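Local coordinates for glutamate receptor kainate-like protein (Pleurobrachia bachei, PDB 4ZDM), which binds glycine in a two-lobed, clamshell-like ligand-binding domain and, as an ionotropic glutamate receptor subunit, probably couples that binding to opening of an ion channel, at residues N156-A159 with D160-R163; S146-P149 with E150-A154; T233-L236 with G237-E240; V42-V45 with S46-Q50; Y197-K200 with G201-D204. One frame throughout, in Å; residues are numbered along the deposited sequence. Where two conformers were deposited one is given.

Overall arrangement
All five contacts are local, each joining residues consecutive in the chain, so they follow in series and none nests within or crosses another. From the N terminus, contact 4 comes first, on helix 40-52. Contact 2 starts helix 148-155 at the glycine pocket, and contact 1 closes the short loop from that helix into helix 159-167; the two touch through Asn162 ND2 and Leu153 O. Contact 5 is the turn leading from helix 194-198 to strand 205-221. Contact 3, on helix 228-240, returns the chain to contact 4, packing Phe234 and Ile238 on Ile44, Met47 and Met48. Contacts 1 and 4 lie about 38 Å apart between centres.

Contact 1. Residues N156-A159 with D160-R163. With NA (sodium ion), chain F; SO4 (sulfate ion), chain C.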
loop_
_atom_site.group_PDB
_atom_site.type_symbol
_atom_site.label_atom_id
_atom_site.label_comp_id
_atom_site.label_asym_id
_atom_site.label_seq_id
_atom_site.Cartn_x
_atom_site.Cartn_y
_atom_site.Cartn_z
ATOM N N ASN A 156 -31.865 2.162 12.631
ATOM C CA ASN A 156 -32.969 2.995 12.164
ATOM C C ASN A 156 -33.782 3.568 13.302
ATOM O O ASN A 156 -33.836 2.997 14.387
ATOM C CB ASN A 156 -33.876 2.223 11.220
ATOM C CG ASN A 156 -34.779 3.143 10.402
ATOM O OD1 ASN A 156 -35.957 3.268 10.710
ATOM N ND2 ASN A 156 -34.219 3.821 9.376
ATOM N N GLN A 157 -34.406 4.710 13.025
ATOM C CA GLN A 157 -35.220 5.379 14.026
ATOM C C GLN A 157 -36.418 4.528 14.357
ATOM O O GLN A 157 -36.931 4.594 15.464
ATOM C CB GLN A 157 -35.651 6.764 13.536
ATOM C CG GLN A 157 -36.548 6.736 12.285
ATOM C CD GLN A 157 -37.015 8.148 11.857
ATOM O OE1 GLN A 157 -37.612 8.882 12.646
ATOM N NE2 GLN A 157 -36.744 8.515 10.606
ATOM N N ASN A 158 -36.855 3.707 13.403
ATOM C CA ASN A 158 -38.056 2.896 13.588
ATOM C C ASN A 158 -37.758 1.627 14.376
ATOM O O ASN A 158 -37.043 0.734 13.921
ATOM C CB ASN A 158 -38.654 2.520 12.240
ATOM C CG ASN A 158 -39.992 1.832 12.371
ATOM O OD1 ASN A 158 -40.260 1.136 13.348
ATOM N ND2 ASN A 158 -40.839 2.015 11.373
ATOM N N ALA A 159 -38.288 1.525 15.576
ATOM C CA ALA A 159 -38.027 0.347 16.363
ATOM C C ALA A 159 -38.535 -0.963 15.719
ATOM O O ALA A 159 -38.008 -2.009 16.053
ATOM C CB ALA A 159 -38.650 0.513 17.766
ATOM N N ASP A 160 -39.511 -0.928 14.798
ATOM C CA ASP A 160 -39.925 -2.187 14.135
ATOM C C ASP A 160 -38.813 -2.695 13.183
ATOM O O ASP A 160 -38.626 -3.894 13.072
ATOM C CB ASP A 160 -41.221 -2.050 13.318
ATOM C CG ASP A 160 -42.460 -1.794 14.169
ATOM O OD1 ASP A 160 -42.561 -2.326 15.286
ATOM O OD2 ASP A 160 -43.355 -1.061 13.691
ATOM N N TYR A 161 -38.144 -1.793 12.457
ATOM C CA TYR A 161 -36.984 -2.196 11.647
ATOM C C TYR A 161 -35.877 -2.719 12.566
ATOM O O TYR A 161 -35.171 -3.669 12.244
ATOM C CB TYR A 161 -36.504 -1.025 10.776
ATOM C CG TYR A 161 -37.371 -0.739 9.566
ATOM C CD1 TYR A 161 -37.928 -1.772 8.825
ATOM C CD2 TYR A 161 -37.561 0.566 9.113
ATOM C CE1 TYR A 161 -38.715 -1.510 7.706
ATOM C CE2 TYR A 161 -38.321 0.829 7.974
ATOM C CZ TYR A 161 -38.900 -0.204 7.284
ATOM O OH TYR A 161 -39.655 0.052 6.142
ATOM N N ASN A 162 -35.713 -2.102 13.749
ATOM C CA ASN A 162 -34.725 -2.598 14.694
ATOM C C ASN A 162 -35.042 -4.037 15.061
ATOM O O ASN A 162 -34.148 -4.866 15.187
ATOM C CB ASN A 162 -34.674 -1.792 16.012
ATOM C CG ASN A 162 -34.358 -0.292 15.851
ATOM O OD1 ASN A 162 -34.666 0.495 16.764
ATOM N ND2 ASN A 162 -33.730 0.112 14.763
ATOM N N ARG A 163 -36.331 -4.320 15.246
ATOM C CA ARG A 163 -36.766 -5.656 15.659
ATOM C C ARG A 163 -36.541 -6.655 14.515
ATOM O O ARG A 163 -36.157 -7.792 14.747
ATOM C CB ARG A 163 -38.246 -5.617 16.078
ATOM C CG ARG A 163 -38.826 -6.943 16.563
ATOM C CD ARG A 163 -38.851 -7.060 18.090
ATOM N NE ARG A 163 -39.165 -8.435 18.427
ATOM C CZ ARG A 163 -40.344 -8.858 18.889
ATOM N NH1 ARG A 163 -41.313 -8.001 19.085
ATOM N NH2 ARG A 163 -40.532 -10.120 19.142
HETATM NA NA NA F . -41.516 -3.749 16.643
HETATM S S SO4 C . -39.430 3.442 4.072
HETATM O O1 SO4 C . -40.607 2.895 3.372
HETATM O O2 SO4 C . -39.121 2.556 5.213
HETATM O O3 SO4 C . -38.388 3.677 3.044
HETATM O O4 SO4 C . -39.702 4.760 4.637
HETATM O O HOH W 1 -35.510 2.996 17.379
HETATM O O HOH W 2 -43.519 0.784 11.638
HETATM O O HOH W 3 -42.325 -5.386 17.842
#
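Asn158 swings CG to the far side from its backbone N (chi1 -173°), which sends the amide forward to Asp160, while Asn162 keeps CG opposite its carbonyl carbon (chi1 -59°) and turns back toward Asn156. Asn158 is the N-cap of helix 159-167, and its torsion lets OD1 accept from Asp160 N at 2.6 Å, a short bond whose donor is tilted from the carbonyl plane. Asparagine suits this place because its short amide can accept from the first turn, where no backbone carbonyl is available. From the other direction, Asn162 ND2 donates to Asn156 O over 2.9 Å and also reaches Leu153 O, tying the new helix to the end of the previous one. Asn156 makes an Asx turn, its OD1 accepting from Asn158 N at 2.9 Å. The same oxygen lies in the plane of the Tyr161 ring at its edge, 3.5 Å from CD2, with the amide and ring planes 78° apart. Tyr161 OH donates to O2 of a sulfate ion, probably from the crystallisation liquor, at 2.7 Å. Beyond the cap, water 2 bridges Asn158 ND2 and Asp160 OD2, and Asp160 OD1 binds a sodium ion at 2.2 Å. Arg163 pairs with Asp167, while its NH1 donates to water 3 of the same sodium. The sodium ion probably offsets the charge of the Asp160 carboxylate, which should complement the positive end of the helix dipole.

Contact 2. Residues S146-P149 with E150-A154; sequences SRNP and ELLLA. With NA (sodium ion), chain E; GLY (glycine), chain B.
Leu152 N donates to Asn148 O at 2.7 Å, nearly along the C=O axis. This bond closes the first turn of helix 148-155 together with Leu153 N to Pro149 O at 2.9 Å, and a weak bond from Leu151 N to Arg147 O joins the N-cap residue to the same turn. Proline is well placed in the first turn, where a backbone N needs no helical acceptor. The Asn148 side chain leans over Leu152, its OD1 3.3 Å from CG in the leucine conformer given, while its amide is held by Glu191 and Asn98. This helix start is part of the glycine pocket in a bilobed ligand-binding domain of the iGluR type: Asn148 N donates to the ligand oxygen O at 2.9 Å, so the positive helix end probably helps to hold the carboxylate, which Arg101 and Ser96 also bind. Arg147 extends beside the ligand, whose CA sits 3.7 Å above the guanidinium plane, over its centre. The guanidinium is fixed by salt bridges to Glu17 and Asp190 and a cation-pi contact with Phe66. The extended chain of Arg147 lets the group span from the helix start to these partners while passing the ligand. At the other flank, the given conformer of Glu150 reaches back, its CG turned away from the backbone N (chi1 179°). Its OE1 accepts from Ser146 N at 3.1 Å, met from above the carboxylate plane, and OE2 binds a sodium ion at 2.3 Å, shared with Asp145 and water 4.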
loop_
_atom_site.group_PDB
_atom_site.type_symbol
_atom_site.label_atom_id
_atom_site.label_comp_id
_atom_site.label_asym_id
_atom_site.label_seq_id
_atom_site.Cartn_x
_atom_site.Cartn_y
_atom_site.Cartn_z
ATOM N N SER A 146 -22.535 -7.762 9.051
ATOM C CA SER A 146 -21.534 -6.746 8.672
ATOM C C SER A 146 -21.729 -6.261 7.245
ATOM O O SER A 146 -20.777 -5.864 6.577
ATOM C CB SER A 146 -20.111 -7.262 8.877
ATOM O OG SER A 146 -19.860 -7.489 10.274
ATOM N N ARG A 147 -22.974 -6.187 6.806
ATOM C CA ARG A 147 -23.337 -5.638 5.515
ATOM C C ARG A 147 -24.399 -4.558 5.766
ATOM O O ARG A 147 -24.998 -4.513 6.822
ATOM C CB ARG A 147 -23.850 -6.764 4.597
ATOM C CG ARG A 147 -24.065 -6.399 3.182
ATOM C CD ARG A 147 -24.706 -7.558 2.438
ATOM N NE ARG A 147 -25.231 -7.271 1.116
ATOM C CZ ARG A 147 -24.532 -7.329 0.008
ATOM N NH1 ARG A 147 -23.215 -7.527 0.039
ATOM N NH2 ARG A 147 -25.160 -7.115 -1.143
ATOM N N ASN A 148 -24.586 -3.640 4.818
ATOM C CA ASN A 148 -25.444 -2.478 5.044
ATOM C C ASN A 148 -26.896 -2.734 5.464
ATOM O O ASN A 148 -27.388 -2.023 6.335
ATOM C CB ASN A 148 -25.405 -1.642 3.773
ATOM C CG ASN A 148 -26.432 -0.516 3.758
ATOM O OD1 ASN A 148 -26.338 0.462 4.498
ATOM N ND2 ASN A 148 -27.422 -0.649 2.863
ATOM N N PRO A 149 -27.608 -3.731 4.905
ATOM C CA PRO A 149 -28.984 -3.892 5.394
ATOM C C PRO A 149 -29.096 -4.095 6.907
ATOM O O PRO A 149 -29.931 -3.420 7.493
ATOM C CB PRO A 149 -29.504 -5.113 4.603
ATOM C CG PRO A 149 -28.668 -5.043 3.323
ATOM C CD PRO A 149 -27.318 -4.661 3.799
ATOM N N GLU A 150 -28.263 -4.952 7.513
ATOM C CA GLU A 150 -28.292 -5.175 8.954
ATOM C C GLU A 150 -28.005 -3.843 9.640
ATOM O O GLU A 150 -28.712 -3.494 10.580
ATOM C CB GLU A 150 -27.266 -6.217 9.364
ATOM C CG GLU A 150 -27.223 -6.490 10.869
ATOM C CD GLU A 150 -25.979 -7.258 11.306
ATOM O OE1 GLU A 150 -24.836 -6.899 10.923
ATOM O OE2 GLU A 150 -26.166 -8.238 12.058
ATOM N N LEU A 151 -26.979 -3.129 9.166
ATOM C CA LEU A 151 -26.509 -1.895 9.805
ATOM C C LEU A 151 -27.646 -0.883 9.747
ATOM O O LEU A 151 -27.900 -0.188 10.724
ATOM C CB LEU A 151 -25.251 -1.322 9.127
ATOM C CG LEU A 151 -23.806 -1.801 9.308
ATOM C CD1 LEU A 151 -22.806 -0.722 8.712
ATOM C CD2 LEU A 151 -23.483 -2.063 10.753
ATOM N N LEU A 152 -28.301 -0.737 8.586
ATOM C CA LEU A 152 -29.460 0.154 8.458
ATOM C C LEU A 152 -30.612 -0.156 9.337
ATOM O O LEU A 152 -31.223 0.730 9.935
ATOM C CB LEU A 152 -30.029 0.140 7.031
ATOM C CG LEU A 152 -29.282 0.950 6.020
ATOM C CD1 LEU A 152 -30.007 0.823 4.675
ATOM C CD2 LEU A 152 -29.103 2.434 6.440
ATOM N N LEU A 153 -30.975 -1.415 9.355
ATOM C CA LEU A 153 -32.157 -1.811 10.078
ATOM C C LEU A 153 -31.889 -1.646 11.576
ATOM O O LEU A 153 -32.739 -1.148 12.268
ATOM C CB LEU A 153 -32.549 -3.238 9.747
ATOM C CG LEU A 153 -33.009 -3.450 8.316
ATOM C CD1 LEU A 153 -33.016 -4.924 8.054
ATOM C CD2 LEU A 153 -34.383 -2.857 8.080
ATOM N N ALA A 154 -30.677 -1.960 12.038
ATOM C CA ALA A 154 -30.369 -1.902 13.468
ATOM C C ALA A 154 -30.191 -0.481 13.942
ATOM O O ALA A 154 -30.390 -0.212 15.137
ATOM C CB ALA A 154 -29.125 -2.709 13.773
HETATM NA NA NA E . -24.707 -9.870 12.874
HETATM N N GLY B . -23.297 -3.157 -0.794
HETATM C CA GLY B . -23.195 -3.825 0.530
HETATM C C GLY B . -22.591 -2.988 1.601
HETATM O O GLY B . -22.561 -3.374 2.781
HETATM O OXT GLY B . -22.081 -1.860 1.323
HETATM O O HOH W 4 -25.554 -9.440 15.347
#

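Contact 3. Residues T233-L236 with G237-E240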
loop_
_atom_site.group_PDB
_atom_site.type_symbol
_atom_site.label_atom_id
_atom_site.label_comp_id
_atom_site.label_asym_id
_atom_site.label_seq_id
_atom_site.Cartn_x
_atom_site.Cartn_y
_atom_site.Cartn_z
ATOM N N THR A 233 -15.432 13.955 -9.626
ATOM C CA THR A 233 -15.621 14.552 -10.953
ATOM C C THR A 233 -15.695 13.445 -11.996
ATOM O O THR A 233 -16.556 13.466 -12.897
ATOM C CB THR A 233 -14.500 15.514 -11.228
ATOM O OG1 THR A 233 -14.692 16.653 -10.357
ATOM C CG2 THR A 233 -14.545 15.979 -12.685
ATOM N N PHE A 234 -14.795 12.460 -11.905
ATOM C CA PHE A 234 -14.855 11.373 -12.856
ATOM C C PHE A 234 -16.164 10.608 -12.747
ATOM O O PHE A 234 -16.797 10.278 -13.768
ATOM C CB PHE A 234 -13.680 10.404 -12.648
ATOM C CG PHE A 234 -13.721 9.268 -13.598
ATOM C CD1 PHE A 234 -13.237 9.432 -14.870
ATOM C CD2 PHE A 234 -14.354 8.094 -13.256
ATOM C CE1 PHE A 234 -13.360 8.439 -15.806
ATOM C CE2 PHE A 234 -14.448 7.070 -14.228
ATOM C CZ PHE A 234 -13.946 7.286 -15.450
ATOM N N MET A 235 -16.596 10.281 -11.521
ATOM C CA MET A 235 -17.786 9.512 -11.355
ATOM C C MET A 235 -19.007 10.249 -11.900
ATOM O O MET A 235 -19.901 9.641 -12.514
ATOM C CB MET A 235 -17.978 9.165 -9.880
ATOM C CG MET A 235 -19.052 8.156 -9.618
ATOM S SD MET A 235 -18.531 6.472 -9.991
ATOM C CE MET A 235 -17.765 6.025 -8.440
ATOM N N LEU A 236 -19.061 11.534 -11.651
ATOM C CA LEU A 236 -20.175 12.318 -12.134
ATOM C C LEU A 236 -20.244 12.303 -13.640
ATOM O O LEU A 236 -21.328 12.242 -14.239
ATOM C CB LEU A 236 -20.096 13.745 -11.631
ATOM C CG LEU A 236 -21.219 14.669 -12.107
ATOM C CD1 LEU A 236 -22.634 14.214 -11.735
ATOM C CD2 LEU A 236 -20.942 16.039 -11.555
ATOM N N GLY A 237 -19.112 12.361 -14.296
ATOM C CA GLY A 237 -19.143 12.360 -15.746
ATOM C C GLY A 237 -19.738 11.099 -16.308
ATOM O O GLY A 237 -20.616 11.132 -17.203
ATOM N N ILE A 238 -19.300 9.940 -15.833
ATOM C CA ILE A 238 -19.844 8.688 -16.345
ATOM C C ILE A 238 -21.275 8.456 -15.848
ATOM O O ILE A 238 -22.058 7.809 -16.531
ATOM C CB ILE A 238 -18.961 7.476 -16.031
ATOM C CG1 ILE A 238 -18.563 7.310 -14.559
ATOM C CG2 ILE A 238 -17.706 7.550 -16.909
ATOM C CD1 ILE A 238 -18.044 5.932 -14.215
ATOM N N ARG A 239 -21.672 9.000 -14.709
ATOM C CA ARG A 239 -23.050 8.876 -14.281
ATOM C C ARG A 239 -23.962 9.703 -15.158
ATOM O O ARG A 239 -24.966 9.197 -15.684
ATOM C CB ARG A 239 -23.176 9.301 -12.795
ATOM C CG ARG A 239 -24.561 9.003 -12.205
ATOM C CD ARG A 239 -24.677 9.337 -10.734
ATOM N NE ARG A 239 -24.730 10.760 -10.491
ATOM C CZ ARG A 239 -24.660 11.324 -9.302
ATOM N NH1 ARG A 239 -24.384 10.605 -8.236
ATOM N NH2 ARG A 239 -24.872 12.608 -9.154
ATOM N N GLU A 240 -23.619 10.972 -15.331
ATOM C CA GLU A 240 -24.468 11.907 -16.102
ATOM C C GLU A 240 -24.563 11.473 -17.561
ATOM O O GLU A 240 -25.604 11.654 -18.175
ATOM C CB GLU A 240 -23.922 13.327 -16.019
ATOM C CG GLU A 240 -24.814 14.412 -16.657
ATOM C CD GLU A 240 -24.644 14.564 -18.152
ATOM O OE1 GLU A 240 -25.620 15.055 -18.780
ATOM O OE2 GLU A 240 -23.576 14.253 -18.701
#
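Leu236, Ile238 and Gly237 carry this contact within helix 228-240. Gly237 N donates to Thr233 O at 3.1 Å; the glycine adds no side chain, and its backbone is its whole contribution. Leu236 O accepts from Glu240 N at 2.8 Å, and the leucine side chain lies on the outer flank, where its CD1 comes to 3.8 Å from Arg239 NH2. Here the methyl group lies beside the guanidinium end of the arginine, whose NH1 goes on to bond Ser110 O; the two side chains slant past one another. Ile238 points into the buried, apolar side of the helix. Its CG1 takes the crowded position between N and the carbonyl carbon (chi1 52°), which lays CG1 against Met235 O, at 3.4 Å. From there CD1 reaches Phe234 CE2 at 3.8 Å, and CG2 comes to 4.0 Å from CZ of the same ring. A branched isoleucine suits this spot because both of its arms can touch the one aromatic side chain. Met235 SD lies farther off, 4.3 Å from Ile238 CD1. The apolar face made by Phe234, Met235 and Ile238 meets two other helices: Phe234 and Ile238 pack on helix 40-52, and at the start of helix 243-254 Met235 touches Ile244 while Ile238 touches both Val243 and Ile244.

Contact 4. Residues V42-V45 with S46-Q50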
loop_
_atom_site.group_PDB
_atom_site.type_symbol
_atom_site.label_atom_id
_atom_site.label_comp_id
_atom_site.label_asym_id
_atom_site.label_seq_id
_atom_site.Cartn_x
_atom_site.Cartn_y
_atom_site.Cartn_z
ATOM N N VAL A 42 -15.251 -2.979 -11.885
ATOM C CA VAL A 42 -13.935 -3.236 -12.424
ATOM C C VAL A 42 -13.739 -2.368 -13.654
ATOM O O VAL A 42 -12.690 -1.764 -13.826
ATOM C CB VAL A 42 -13.783 -4.755 -12.718
ATOM C CG1 VAL A 42 -12.485 -5.033 -13.410
ATOM C CG2 VAL A 42 -13.903 -5.511 -11.407
ATOM N N GLU A 43 -14.771 -2.296 -14.509
ATOM C CA GLU A 43 -14.669 -1.434 -15.669
ATOM C C GLU A 43 -14.665 0.057 -15.306
ATOM O O GLU A 43 -13.889 0.857 -15.871
ATOM C CB GLU A 43 -15.797 -1.734 -16.673
ATOM C CG GLU A 43 -15.652 -3.147 -17.231
ATOM C CD GLU A 43 -16.454 -3.383 -18.515
ATOM O OE1 GLU A 43 -17.051 -4.469 -18.571
ATOM O OE2 GLU A 43 -16.390 -2.511 -19.416
ATOM N N ILE A 44 -15.449 0.460 -14.309
ATOM C CA ILE A 44 -15.401 1.840 -13.840
ATOM C C ILE A 44 -13.989 2.205 -13.386
ATOM O O ILE A 44 -13.451 3.261 -13.712
ATOM C CB ILE A 44 -16.418 2.102 -12.716
ATOM C CG1 ILE A 44 -17.830 2.062 -13.267
ATOM C CG2 ILE A 44 -16.149 3.432 -11.980
ATOM C CD1 ILE A 44 -18.916 2.154 -12.208
ATOM N N VAL A 45 -13.382 1.338 -12.594
ATOM C CA VAL A 45 -12.049 1.604 -12.090
ATOM C C VAL A 45 -11.016 1.671 -13.220
ATOM O O VAL A 45 -10.101 2.502 -13.154
ATOM C CB VAL A 45 -11.651 0.550 -11.009
ATOM C CG1 VAL A 45 -10.160 0.572 -10.714
ATOM C CG2 VAL A 45 -12.470 0.788 -9.729
ATOM N N SER A 46 -11.104 0.774 -14.195
ATOM C CA SER A 46 -10.186 0.841 -15.319
ATOM C C SER A 46 -10.271 2.179 -16.033
ATOM O O SER A 46 -9.232 2.807 -16.308
ATOM C CB SER A 46 -10.463 -0.314 -16.241
ATOM O OG SER A 46 -9.620 -0.210 -17.379
ATOM N N MET A 47 -11.477 2.651 -16.306
ATOM C CA MET A 47 -11.627 3.940 -16.954
ATOM C C MET A 47 -11.152 5.084 -16.062
ATOM O O MET A 47 -10.546 6.051 -16.526
ATOM C CB MET A 47 -13.090 4.151 -17.368
ATOM C CG MET A 47 -13.585 3.186 -18.386
ATOM S SD MET A 47 -15.272 3.585 -18.926
ATOM C CE MET A 47 -16.013 4.097 -17.357
ATOM N N MET A 48 -11.423 4.979 -14.764
ATOM C CA MET A 48 -10.984 6.009 -13.830
ATOM C C MET A 48 -9.470 6.097 -13.757
ATOM O O MET A 48 -8.918 7.188 -13.699
ATOM C CB MET A 48 -11.596 5.707 -12.452
ATOM C CG MET A 48 -11.372 6.777 -11.435
ATOM S SD MET A 48 -11.952 6.350 -9.782
ATOM C CE MET A 48 -13.696 6.566 -9.968
ATOM N N SER A 49 -8.805 4.958 -13.745
ATOM C CA SER A 49 -7.366 4.962 -13.656
ATOM C C SER A 49 -6.747 5.639 -14.866
ATOM O O SER A 49 -5.753 6.352 -14.760
ATOM C CB SER A 49 -6.856 3.545 -13.520
ATOM O OG SER A 49 -6.937 2.856 -14.773
ATOM N N GLN A 50 -7.343 5.394 -16.028
ATOM C CA GLN A 50 -6.810 5.982 -17.282
ATOM C C GLN A 50 -6.982 7.476 -17.253
ATOM O O GLN A 50 -6.056 8.223 -17.576
ATOM C CB GLN A 50 -7.522 5.350 -18.469
ATOM C CG GLN A 50 -7.060 5.864 -19.793
ATOM C CD GLN A 50 -7.759 5.124 -20.920
ATOM O OE1 GLN A 50 -8.793 4.476 -20.708
ATOM N NE2 GLN A 50 -7.188 5.195 -22.116
#
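Met48 lies one turn beyond Ile44 on helix 40-52, the helix of a beta-alpha-beta crossover that joins the parallel strands 8-13 and 54-59 in one lobe of the ligand-binding domain. Followed outward, its CB sits over the preceding turn, 3.3 Å from Ile44 O and 3.6 Å from Val45 O, while its own N donates to Ile44 O. CG, set far from the backbone N (chi1 -173°), and SD lead outward to a bend at chi3, and CE makes the contact on Ile44, at a loose 4.5 Å from CG2. A flexible, unbranched methionine fits here because its bend lets the tip meet an isoleucine on its own helix while the side chain also packs on Phe219 and Phe234. Val45 faces the sheet, at Tyr56 and Phe219; Ile44 sits between Phe219 and the helices 228-240 and 243-254, at Ile238 and Leu247. Glu43 heads instead toward helix 243-254, where Lys250 and Tyr251 take its carboxylate, so the charge is matched at the helix surface. Its backbone O accepts from Met47 N over 3.0 Å, with the N-H nearly straight. Two residues on, Ser49 N bonds Val45 O at 2.8 Å. In the Ser49 conformer given, OG also folds back to donate to Ser46 O at 2.8 Å, reaching it from the same face of the carbonyl plane as Gln50 N, which bonds that oxygen at 3.2 Å.

Contact 5. Residues Y197-K200 with G201-D204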
loop_
_atom_site.group_PDB
_atom_site.type_symbol
_atom_site.label_atom_id
_atom_site.label_comp_id
_atom_site.label_asym_id
_atom_site.label_seq_id
_atom_site.Cartn_x
_atom_site.Cartn_y
_atom_site.Cartn_z
ATOM N N TYR A 197 -30.515 -8.608 -9.997
ATOM C CA TYR A 197 -29.588 -9.263 -10.894
ATOM C C TYR A 197 -29.352 -10.709 -10.422
ATOM O O TYR A 197 -29.350 -11.657 -11.208
ATOM C CB TYR A 197 -28.257 -8.490 -10.956
ATOM C CG TYR A 197 -27.141 -9.237 -11.642
ATOM C CD1 TYR A 197 -26.361 -10.125 -10.929
ATOM C CD2 TYR A 197 -26.871 -9.062 -13.007
ATOM C CE1 TYR A 197 -25.354 -10.847 -11.537
ATOM C CE2 TYR A 197 -25.843 -9.786 -13.631
ATOM C CZ TYR A 197 -25.106 -10.675 -12.872
ATOM O OH TYR A 197 -24.084 -11.387 -13.487
ATOM N N ALA A 198 -29.120 -10.884 -9.135
ATOM C CA ALA A 198 -28.735 -12.188 -8.567
ATOM C C ALA A 198 -29.837 -13.218 -8.767
ATOM O O ALA A 198 -29.524 -14.424 -8.841
ATOM C CB ALA A 198 -28.401 -12.058 -7.079
ATOM N N THR A 199 -31.084 -12.763 -8.858
ATOM C CA THR A 199 -32.243 -13.645 -9.010
ATOM C C THR A 199 -32.912 -13.543 -10.356
ATOM O O THR A 199 -34.043 -13.997 -10.527
ATOM C CB THR A 199 -33.297 -13.371 -7.894
ATOM O OG1 THR A 199 -33.769 -12.012 -7.941
ATOM C CG2 THR A 199 -32.690 -13.682 -6.559
ATOM N N LYS A 200 -32.208 -12.980 -11.334
ATOM C CA LYS A 200 -32.737 -12.835 -12.685
ATOM C C LYS A 200 -33.132 -14.197 -13.231
ATOM O O LYS A 200 -32.365 -15.146 -13.144
ATOM C CB LYS A 200 -31.695 -12.179 -13.597
ATOM C CG LYS A 200 -32.191 -11.816 -14.997
ATOM C CD LYS A 200 -31.048 -11.257 -15.871
ATOM C CE LYS A 200 -31.419 -11.197 -17.362
ATOM N NZ LYS A 200 -30.409 -11.906 -18.258
ATOM N N GLY A 201 -34.369 -14.282 -13.682
ATOM C CA GLY A 201 -34.886 -15.503 -14.290
ATOM C C GLY A 201 -35.420 -16.557 -13.333
ATOM O O GLY A 201 -35.917 -17.599 -13.775
ATOM N N GLU A 202 -35.352 -16.298 -12.030
ATOM C CA GLU A 202 -35.859 -17.232 -11.032
ATOM C C GLU A 202 -37.324 -16.876 -10.788
ATOM O O GLU A 202 -37.651 -16.057 -9.934
ATOM C CB GLU A 202 -35.011 -17.161 -9.747
ATOM C CG GLU A 202 -33.566 -17.575 -9.975
ATOM C CD GLU A 202 -32.704 -17.452 -8.747
ATOM O OE1 GLU A 202 -33.142 -17.875 -7.659
ATOM O OE2 GLU A 202 -31.561 -16.975 -8.890
ATOM N N CYS A 203 -38.222 -17.486 -11.560
ATOM C CA CYS A 203 -39.627 -17.078 -11.543
ATOM C C CYS A 203 -40.325 -17.324 -10.195
ATOM O O CYS A 203 -41.303 -16.673 -9.875
ATOM C CB CYS A 203 -40.379 -17.794 -12.673
ATOM S SG CYS A 203 -39.758 -17.316 -14.323
ATOM N N ASP A 204 -39.803 -18.233 -9.392
ATOM C CA ASP A 204 -40.409 -18.503 -8.090
ATOM C C ASP A 204 -40.047 -17.463 -6.998
ATOM O O ASP A 204 -40.515 -17.562 -5.870
ATOM C CB ASP A 204 -40.008 -19.907 -7.609
ATOM C CG ASP A 204 -38.524 -20.227 -7.840
ATOM O OD1 ASP A 204 -37.856 -19.531 -8.653
ATOM O OD2 ASP A 204 -38.037 -21.216 -7.231
HETATM O O HOH W 5 -37.238 -13.264 -10.135
HETATM O O HOH W 6 -30.353 -16.244 -11.318
#
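Thr199 and Glu202 are the ends of a type II beta turn, closed by Glu202 N donating to Thr199 O at 3.0 Å from above the carbonyl plane. Between them the chain passes through Lys200 and then Gly201, whose positive phi of 84° suits a residue lacking CB, since none is there to press on Lys200 O. The Glu202 side chain, extended beyond CG, crosses Thr199 at about a right angle: with CG opposite the carbonyl carbon (chi1 -63°), it brings OE2 to 3.4 Å from Thr199 CA. Water 6 lies 2.8 Å from OE2 and also within bonding distance of Lys200 O, and can bridge them, though other acceptors compete for its protons. The other oxygen, OE1, forms a salt bridge with Arg182, which gives the acid a firm partner beside the turn. Thr199, buried, bonds back through OG1 to Ile195 O, while the long Lys200 side chain reaches Glu252 O through NZ. Water 5 is held by Glu202 O at 2.8 Å. The beta turn follows directly on the end of helix 194-198, and the overlapping inverse gamma turn at Glu202 carries the chain on toward strand 205-221.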